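Local coordinates for XRE family transcriptional regulator (Pseudomonas putida, PDB 6F8H), which is the antitoxin GraA, a HigA-type helix-turn-helix protein that probably counteracts the toxin GraT and regulates transcription, at residues 18-21 with 22-26. Residues are numbered along the deposited sequence; the frame is centred on the assembly and turned at random.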
ATOM      1  N   GLY A  18      -4.251 -12.438   0.897  1.00 25.01           N
ATOM      2  CA  GLY A  18      -5.303 -13.433   1.018  1.00 22.48           C
ATOM      3  C   GLY A  18      -4.724 -14.833   1.173  1.00 24.48           C
ATOM      4  O   GLY A  18      -5.307 -15.700   1.829  1.00 26.03           O
ATOM      5  N   GLU A  19      -3.565 -15.064   0.575  1.00 25.35           N
ATOM      6  CA  GLU A  19      -2.909 -16.366   0.744  1.00 27.08           C
ATOM      7  C   GLU A  19      -2.516 -16.564   2.211  1.00 24.26           C
ATOM      8  O   GLU A  19      -2.734 -17.638   2.781  1.00 26.48           O
ATOM      9  CB  GLU A  19      -1.678 -16.489  -0.161  1.00 28.36           C
ATOM     10  CG  GLU A  19      -0.842 -17.763   0.073  1.00 29.15           C
ATOM     11  CD  GLU A  19       0.318 -17.911  -0.915  1.00 33.06           C
ATOM     12  OE1 GLU A  19       0.091 -17.780  -2.127  1.00 34.72           O
ATOM     13  OE2 GLU A  19       1.460 -18.152  -0.477  1.00 38.82           O
ATOM     14  N   ILE A  20      -1.946 -15.529   2.819  1.00 23.78           N
ATOM     15  CA  ILE A  20      -1.622 -15.591   4.250  1.00 24.52           C
ATOM     16  C   ILE A  20      -2.909 -15.752   5.070  1.00 25.97           C
ATOM     17  O   ILE A  20      -2.980 -16.592   5.980  1.00 27.53           O
ATOM     18  CB  ILE A  20      -0.856 -14.345   4.710  1.00 25.26           C
ATOM     19  CG1 ILE A  20       0.472 -14.224   3.954  1.00 26.36           C
ATOM     20  CG2 ILE A  20      -0.597 -14.372   6.226  1.00 26.52           C
ATOM     21  CD1 ILE A  20       1.330 -15.463   4.050  1.00 28.76           C
ATOM     22  N   LEU A  21      -3.936 -14.960   4.745  1.00 26.21           N
ATOM     23  CA  LEU A  21      -5.185 -15.041   5.495  1.00 25.39           C
ATOM     24  C   LEU A  21      -5.724 -16.467   5.426  1.00 29.97           C
ATOM     25  O   LEU A  21      -6.112 -17.053   6.442  1.00 27.16           O
ATOM     26  CB  LEU A  21      -6.228 -14.039   4.961  1.00 20.63           C
ATOM     27  CG  LEU A  21      -7.568 -14.005   5.694  1.00 25.28           C
ATOM     28  CD1 LEU A  21      -7.346 -13.770   7.185  1.00 22.03           C
ATOM     29  CD2 LEU A  21      -8.468 -12.908   5.111  1.00 27.91           C
ATOM     30  N   ARG A  22      -5.697 -17.034   4.227  1.00 24.56           N
ATOM     31  CA  ARG A  22      -6.220 -18.373   4.007  1.00 28.09           C
ATOM     32  C   ARG A  22      -5.334 -19.489   4.585  1.00 27.72           C
ATOM     33  O   ARG A  22      -5.819 -20.367   5.304  1.00 28.10           O
ATOM     34  CB  ARG A  22      -6.426 -18.586   2.503  1.00 30.07           C
ATOM     35  CG  ARG A  22      -7.277 -19.789   2.151  1.00 36.72           C
ATOM     36  CD  ARG A  22      -7.304 -19.995   0.631  1.00 35.16           C
ATOM     37  NE  ARG A  22      -5.969 -20.263   0.112  1.00 34.08           N
ATOM     38  CZ  ARG A  22      -5.275 -19.416  -0.641  1.00 34.17           C
ATOM     39  NH1 ARG A  22      -5.793 -18.236  -0.949  1.00 30.51           N
ATOM     40  NH2 ARG A  22      -4.058 -19.741  -1.072  1.00 28.39           N
ATOM     41  N   GLU A  23      -4.037 -19.451   4.287  1.00 26.38           N
ATOM     42  CA  GLU A  23      -3.152 -20.585   4.619  1.00 27.63           C
ATOM     43  C   GLU A  23      -2.748 -20.613   6.088  1.00 32.88           C
ATOM     44  O   GLU A  23      -2.594 -21.691   6.657  1.00 31.38           O
ATOM     45  CB  GLU A  23      -1.887 -20.569   3.767  1.00 28.32           C
ATOM     46  CG  GLU A  23      -2.107 -20.843   2.303  1.00 30.02           C
ATOM     47  CD  GLU A  23      -2.624 -22.246   2.036  1.00 38.35           C
ATOM     48  OE1 GLU A  23      -2.377 -23.156   2.862  1.00 40.83           O
ATOM     49  OE2 GLU A  23      -3.282 -22.439   0.993  1.00 39.86           O
ATOM     50  N   GLU A  24      -2.574 -19.441   6.700  1.00 26.98           N
ATOM     51  CA  GLU A  24      -2.062 -19.384   8.059  1.00 31.99           C
ATOM     52  C   GLU A  24      -3.157 -19.156   9.096  1.00 35.07           C
ATOM     53  O   GLU A  24      -3.110 -19.728  10.181  1.00 36.78           O
ATOM     54  CB  GLU A  24      -0.996 -18.292   8.178  1.00 35.85           C
ATOM     55  CG  GLU A  24       0.137 -18.446   7.171  1.00 31.93           C
ATOM     56  CD  GLU A  24       1.411 -17.754   7.614  1.00 46.22           C
ATOM     57  OE1 GLU A  24       1.472 -17.347   8.795  1.00 51.62           O
ATOM     58  OE2 GLU A  24       2.355 -17.616   6.795  1.00 47.29           O
ATOM     59  N   PHE A  25      -4.142 -18.322   8.777  1.00 31.44           N
ATOM     60  CA  PHE A  25      -5.191 -18.028   9.744  1.00 34.30           C
ATOM     61  C   PHE A  25      -6.397 -18.933   9.575  1.00 37.65           C
ATOM     62  O   PHE A  25      -6.798 -19.602  10.524  1.00 40.30           O
ATOM     63  CB  PHE A  25      -5.603 -16.552   9.654  1.00 33.56           C
ATOM     64  CG  PHE A  25      -4.561 -15.636  10.176  1.00 26.89           C
ATOM     65  CD1 PHE A  25      -3.522 -15.223   9.370  1.00 25.57           C
ATOM     66  CD2 PHE A  25      -4.580 -15.230  11.504  1.00 33.95           C
ATOM     67  CE1 PHE A  25      -2.526 -14.390   9.864  1.00 29.74           C
ATOM     68  CE2 PHE A  25      -3.590 -14.405  12.006  1.00 28.72           C
ATOM     69  CZ  PHE A  25      -2.556 -13.984  11.187  1.00 26.02           C
ATOM     70  N   GLN A  26      -6.955 -18.983   8.367  1.00 33.51           N
ATOM     71  CA  GLN A  26      -8.160 -19.771   8.131  1.00 37.25           C
ATOM     72  C   GLN A  26      -7.975 -21.277   8.299  1.00 41.71           C
ATOM     73  O   GLN A  26      -8.751 -21.921   9.022  1.00 41.03           O
ATOM     74  CB  GLN A  26      -8.727 -19.507   6.733  1.00 30.85           C
ATOM     75  CG  GLN A  26     -10.082 -20.153   6.574  1.00 33.53           C
ATOM     76  CD  GLN A  26     -10.729 -19.856   5.248  1.00 35.76           C
ATOM     77  OE1 GLN A  26     -10.047 -19.627   4.243  1.00 33.43           O
ATOM     78  NE2 GLN A  26     -12.055 -19.846   5.235  1.00 28.60           N
TER
HETATM   79  O   HOH W   1      -2.164 -18.626  -3.388  1.00 36.47           O
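Arg22 folds back over Gly18 and Glu19, one turn earlier in helix 17-29. Its CB lies 3.2 Å from Gly18 O, the carbonyl that also accepts the Arg22 N-H at 156°. The chain then runs extended until chi3 (62°) bends it, which returns the guanidinium to the Glu19 backbone: CZ is 4.1 Å and NH1 3.8 Å from Glu19 CA. Outside this turn NH1 is held by a salt bridge to Glu53 and a hydrogen bond to Leu51 O. At the tip, NH2 stands 3.9 Å from Glu19 CG. The two charged groups, their planes 59° apart, are joined by a water that donates to Glu19 OE1 and accepts from Arg22 NH2. NH2 also forms a salt bridge with Glu23 OE2, 3.5 Å away, whose hydrogen bond is weak. Glu19 has its stronger partner in Arg13. Helix 17-29 is the first helix of the helical bundle; by family precedent helices 33-40 and 44-51 probably form the helix-turn-helix motif. Its Leu21, Ile20 and Phe25 pack on helix 73-99. Within that apolar side, Ile20 CG2 meets Phe25 CE1 at 4.1 Å, and Ile20 O lies in the ring plane at its edge. The backbone widens here to a pi-type turn: Gln26 N reaches Leu21 O at 2.9 Å, while Phe25 N makes two weak bonds, to Ile20 O and Leu21 O. The Ile20 and Glu24 side chains lie alongside, pointing the same way, with Ile20 CD1 3.6 Å from Glu24 OE2.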